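Local coordinates for flavoprotein (Thermotoga maritima, PDB 5V8S), which probably transfers electrons as a flavo-diiron oxidoreductase, pairing a di-iron metallo-beta-lactamase-like domain with a flavodoxin-like domain expected to bind FMN, at residues D262-D273 with D316-V327. The protein carries 1 engineered substitution. Numbering follows the deposited sequence.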
loop_
_atom_site.group_PDB
_atom_site.type_symbol
_atom_site.label_atom_id
_atom_site.label_comp_id
_atom_site.label_asym_id
_atom_site.label_seq_id
_atom_site.Cartn_x
_atom_site.Cartn_y
_atom_site.Cartn_z
ATOM N N ASP A 262 24.094 8.826 8.242
ATOM C CA ASP A 262 25.181 8.254 9.036
ATOM C C ASP A 262 24.782 6.864 9.533
ATOM O O ASP A 262 23.748 6.728 10.209
ATOM C CB ASP A 262 25.505 9.129 10.246
ATOM C CG ASP A 262 26.192 10.440 9.877
ATOM O OD1 ASP A 262 26.640 10.636 8.718
ATOM O OD2 ASP A 262 26.260 11.286 10.777
ATOM N N PRO A 263 25.550 5.816 9.238
ATOM C CA PRO A 263 25.108 4.465 9.593
ATOM C C PRO A 263 25.504 4.029 10.995
ATOM O O PRO A 263 26.508 4.462 11.567
ATOM C CB PRO A 263 25.809 3.595 8.539
ATOM C CG PRO A 263 27.020 4.331 8.186
ATOM C CD PRO A 263 26.704 5.788 8.325
ATOM N N LYS A 264 24.658 3.162 11.552
ATOM C CA LYS A 264 24.968 2.448 12.783
ATOM C C LYS A 264 25.683 1.156 12.411
ATOM O O LYS A 264 25.151 0.347 11.653
ATOM C CB LYS A 264 23.677 2.155 13.546
ATOM C CG LYS A 264 23.855 1.183 14.697
ATOM C CD LYS A 264 22.632 1.127 15.588
ATOM C CE LYS A 264 21.445 0.539 14.870
ATOM N NZ LYS A 264 20.329 0.225 15.812
ATOM N N LYS A 265 26.891 0.973 12.927
ATOM C CA LYS A 265 27.692 -0.171 12.519
ATOM C C LYS A 265 26.947 -1.463 12.797
ATOM O O LYS A 265 26.387 -1.652 13.882
ATOM C CB LYS A 265 29.028 -0.174 13.256
ATOM C CG LYS A 265 30.172 0.148 12.349
ATOM C CD LYS A 265 30.450 -0.988 11.398
ATOM C CE LYS A 265 31.386 -0.575 10.272
ATOM N NZ LYS A 265 31.438 -1.596 9.196
ATOM N N GLY A 266 26.938 -2.350 11.804
ATOM C CA GLY A 266 26.292 -3.633 11.914
ATOM C C GLY A 266 24.850 -3.661 11.461
ATOM O O GLY A 266 24.307 -4.756 11.246
ATOM N N LYS A 267 24.212 -2.505 11.300
ATOM C CA LYS A 267 22.790 -2.475 10.957
ATOM C C LYS A 267 22.586 -2.702 9.460
ATOM O O LYS A 267 23.112 -1.958 8.627
ATOM C CB LYS A 267 22.158 -1.145 11.370
ATOM C CG LYS A 267 20.672 -1.103 11.032
ATOM C CD LYS A 267 19.959 0.056 11.716
ATOM C CE LYS A 267 18.498 0.129 11.330
ATOM N NZ LYS A 267 17.789 1.264 11.989
ATOM N N VAL A 268 21.785 -3.708 9.125
ATOM C CA VAL A 268 21.359 -3.976 7.757
ATOM C C VAL A 268 19.846 -4.125 7.786
ATOM O O VAL A 268 19.306 -4.800 8.667
ATOM C CB VAL A 268 22.039 -5.253 7.212
ATOM C CG1 VAL A 268 21.494 -5.625 5.844
ATOM C CG2 VAL A 268 23.558 -5.049 7.145
ATOM N N THR A 269 19.157 -3.500 6.839
ATOM C CA THR A 269 17.705 -3.644 6.743
ATOM C C THR A 269 17.372 -4.544 5.556
ATOM O O THR A 269 17.851 -4.318 4.441
ATOM C CB THR A 269 16.984 -2.284 6.684
ATOM O OG1 THR A 269 17.249 -1.559 7.891
ATOM C CG2 THR A 269 15.493 -2.452 6.598
ATOM N N VAL A 270 16.583 -5.576 5.824
ATOM C CA VAL A 270 16.242 -6.623 4.863
ATOM C C VAL A 270 14.755 -6.490 4.581
ATOM O O VAL A 270 13.933 -6.552 5.506
ATOM C CB VAL A 270 16.545 -8.014 5.432
ATOM C CG1 VAL A 270 16.232 -9.095 4.391
ATOM C CG2 VAL A 270 17.992 -8.099 5.890
ATOM N N ILE A 271 14.414 -6.321 3.307
ATOM C CA ILE A 271 13.053 -6.018 2.887
ATOM C C ILE A 271 12.701 -6.988 1.766
ATOM O O ILE A 271 13.370 -6.995 0.728
ATOM C CB ILE A 271 12.931 -4.570 2.382
ATOM C CG1 ILE A 271 13.343 -3.565 3.448
ATOM C CG2 ILE A 271 11.500 -4.286 1.904
ATOM C CD1 ILE A 271 13.716 -2.239 2.849
ATOM N N TYR A 272 11.648 -7.779 1.952
ATOM C CA TYR A 272 11.306 -8.738 0.912
ATOM C C TYR A 272 9.822 -9.046 0.877
ATOM O O TYR A 272 9.094 -8.873 1.857
ATOM C CB TYR A 272 12.109 -10.035 1.060
ATOM C CG TYR A 272 11.865 -10.867 2.300
ATOM C CD1 TYR A 272 12.565 -10.620 3.481
ATOM C CD2 TYR A 272 11.043 -11.982 2.270
ATOM C CE1 TYR A 272 12.370 -11.396 4.599
ATOM C CE2 TYR A 272 10.853 -12.767 3.393
ATOM C CZ TYR A 272 11.540 -12.493 4.551
ATOM O OH TYR A 272 11.384 -13.291 5.677
ATOM N N ASP A 273 9.386 -9.534 -0.287
ATOM C CA ASP A 273 8.041 -10.063 -0.472
ATOM C C ASP A 273 8.127 -11.534 -0.856
ATOM O O ASP A 273 8.864 -11.899 -1.779
ATOM C CB ASP A 273 7.178 -9.234 -1.464
ATOM C CG ASP A 273 7.763 -9.123 -2.886
ATOM O OD1 ASP A 273 8.935 -9.482 -3.129
ATOM O OD2 ASP A 273 6.995 -8.641 -3.782
ATOM N N ASP A 316 13.916 3.088 9.165
ATOM C CA ASP A 316 15.124 2.308 9.407
ATOM C C ASP A 316 16.191 2.483 8.337
ATOM O O ASP A 316 17.316 2.019 8.541
ATOM C CB ASP A 316 14.751 0.826 9.601
ATOM C CG ASP A 316 14.381 0.519 11.052
ATOM O OD1 ASP A 316 15.099 1.004 11.953
ATOM O OD2 ASP A 316 13.366 -0.135 11.311
ATOM N N ILE A 317 15.891 3.161 7.234
ATOM C CA ILE A 317 16.849 3.297 6.135
ATOM C C ILE A 317 18.045 4.188 6.489
ATOM O O ILE A 317 19.197 3.793 6.241
ATOM C CB ILE A 317 16.163 3.803 4.851
ATOM C CG1 ILE A 317 14.930 2.962 4.491
ATOM C CG2 ILE A 317 17.172 3.877 3.697
ATOM C CD1 ILE A 317 15.241 1.564 4.170
ATOM N N PRO A 318 17.850 5.397 7.041
ATOM C CA PRO A 318 18.991 6.332 7.145
ATOM C C PRO A 318 20.215 5.791 7.863
ATOM O O PRO A 318 21.339 6.048 7.417
ATOM C CB PRO A 318 18.400 7.552 7.865
ATOM C CG PRO A 318 16.943 7.517 7.510
ATOM C CD PRO A 318 16.607 6.030 7.509
ATOM N N ASP A 319 20.044 5.079 8.973
ATOM C CA ASP A 319 21.199 4.588 9.714
ATOM C C ASP A 319 21.523 3.136 9.412
ATOM O O ASP A 319 22.305 2.528 10.131
ATOM C CB ASP A 319 21.083 4.858 11.217
ATOM C CG ASP A 319 19.970 4.114 11.885
ATOM O OD1 ASP A 319 19.092 3.563 11.190
ATOM O OD2 ASP A 319 19.971 4.069 13.134
ATOM N N SER A 320 20.958 2.566 8.359
ATOM C CA SER A 320 21.422 1.261 7.899
ATOM C C SER A 320 22.742 1.386 7.144
ATOM O O SER A 320 22.942 2.325 6.367
ATOM C CB SER A 320 20.391 0.646 6.950
ATOM O OG SER A 320 19.214 0.291 7.639
ATOM N N GLU A 321 23.650 0.421 7.358
ATOM C CA GLU A 321 24.848 0.382 6.530
ATOM C C GLU A 321 24.520 -0.045 5.109
ATOM O O GLU A 321 25.195 0.377 4.157
ATOM C CB GLU A 321 25.865 -0.617 7.082
ATOM C CG GLU A 321 26.502 -0.268 8.384
ATOM C CD GLU A 321 27.797 -1.041 8.559
ATOM O OE1 GLU A 321 28.768 -0.700 7.859
ATOM O OE2 GLU A 321 27.837 -2.003 9.351
ATOM N N ALA A 322 23.500 -0.887 4.951
ATOM C CA ALA A 322 23.174 -1.483 3.665
ATOM C C ALA A 322 21.732 -1.947 3.707
ATOM O O ALA A 322 21.151 -2.137 4.781
ATOM C CB ALA A 322 24.081 -2.683 3.349
ATOM N N LEU A 323 21.172 -2.154 2.520
ATOM C CA LEU A 323 19.852 -2.745 2.362
ATOM C C LEU A 323 19.965 -4.046 1.577
ATOM O O LEU A 323 20.817 -4.191 0.697
ATOM C CB LEU A 323 18.897 -1.818 1.591
ATOM C CG LEU A 323 18.732 -0.390 2.106
ATOM C CD1 LEU A 323 17.713 0.358 1.262
ATOM C CD2 LEU A 323 18.323 -0.407 3.571
ATOM N N ILE A 324 19.102 -4.990 1.909
ATOM C CA ILE A 324 19.009 -6.242 1.167
ATOM C C ILE A 324 17.558 -6.422 0.761
ATOM O O ILE A 324 16.664 -6.365 1.614
ATOM C CB ILE A 324 19.485 -7.460 1.980
ATOM C CG1 ILE A 324 20.968 -7.324 2.309
ATOM C CG2 ILE A 324 19.236 -8.749 1.178
ATOM C CD1 ILE A 324 21.563 -8.517 2.910
ATOM N N PHE A 325 17.327 -6.652 -0.529
ATOM C CA PHE A 325 15.986 -6.831 -1.071
ATOM C C PHE A 325 15.805 -8.262 -1.559
ATOM O O PHE A 325 16.714 -8.835 -2.169
ATOM C CB PHE A 325 15.742 -5.876 -2.239
ATOM C CG PHE A 325 15.665 -4.449 -1.820
ATOM C CD1 PHE A 325 14.507 -3.950 -1.246
ATOM C CD2 PHE A 325 16.749 -3.617 -1.984
ATOM C CE1 PHE A 325 14.444 -2.637 -0.824
ATOM C CE2 PHE A 325 16.695 -2.301 -1.574
ATOM C CZ PHE A 325 15.539 -1.809 -1.001
ATOM N N GLY A 326 14.645 -8.846 -1.255
ATOM C CA GLY A 326 14.238 -10.111 -1.844
ATOM C C GLY A 326 12.961 -9.882 -2.639
ATOM O O GLY A 326 11.968 -9.402 -2.079
ATOM N N VAL A 327 12.974 -10.213 -3.931
ATOM C CA VAL A 327 11.966 -9.765 -4.882
ATOM C C VAL A 327 11.319 -10.980 -5.549
ATOM O O VAL A 327 11.991 -11.741 -6.260
ATOM C CB VAL A 327 12.591 -8.839 -5.937
ATOM C CG1 VAL A 327 11.552 -8.389 -6.911
ATOM C CG2 VAL A 327 13.292 -7.659 -5.260
HETATM O O HOH W 1 18.470 2.665 14.707
#
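Ile271 runs alongside the Phe325 ring, its CD1 approaching Phe325 CE1 obliquely at 3.8 Å; helix 336-348 packs against both, which supply the apolar bulk that a buried sheet face needs. The carboxylate of Glu321 is gripped at both oxygens, each donor somewhat out of its plane. Gly266 N meets OE2 from the anti side at 2.6 Å, while Lys265 NZ, also bonded to Leu409 O, forms a salt bridge from the syn side of OE1. Lys267 joins Asp316 and Asp319 in a salt-bridge network: its fully extended chain, CG anti to the backbone N (chi1 -179°), carries NZ to Asp316 OD1 from the anti side (2.7 Å) and Asp319 OD1 from the syn side (2.8 Å), again tilted out of both planes. A water links that ammonium to Asp319 OD2, and Tyr300 holds the other oxygen of Asp316. Two residues on, Thr269 OG1 donates to Ser320 OG (2.7 Å), which in turn donates to Asp316 O, a short chain suited to small buried hydroxyls. Gly326 CA lies 3.6 Å from Tyr272 CB, where any side chain would clash. Strands 267-273 and 322-327 run parallel, 10° apart, as adjacent inner strands of the five-stranded, 2-1-3-4-5 sheet of the flavodoxin-like fold.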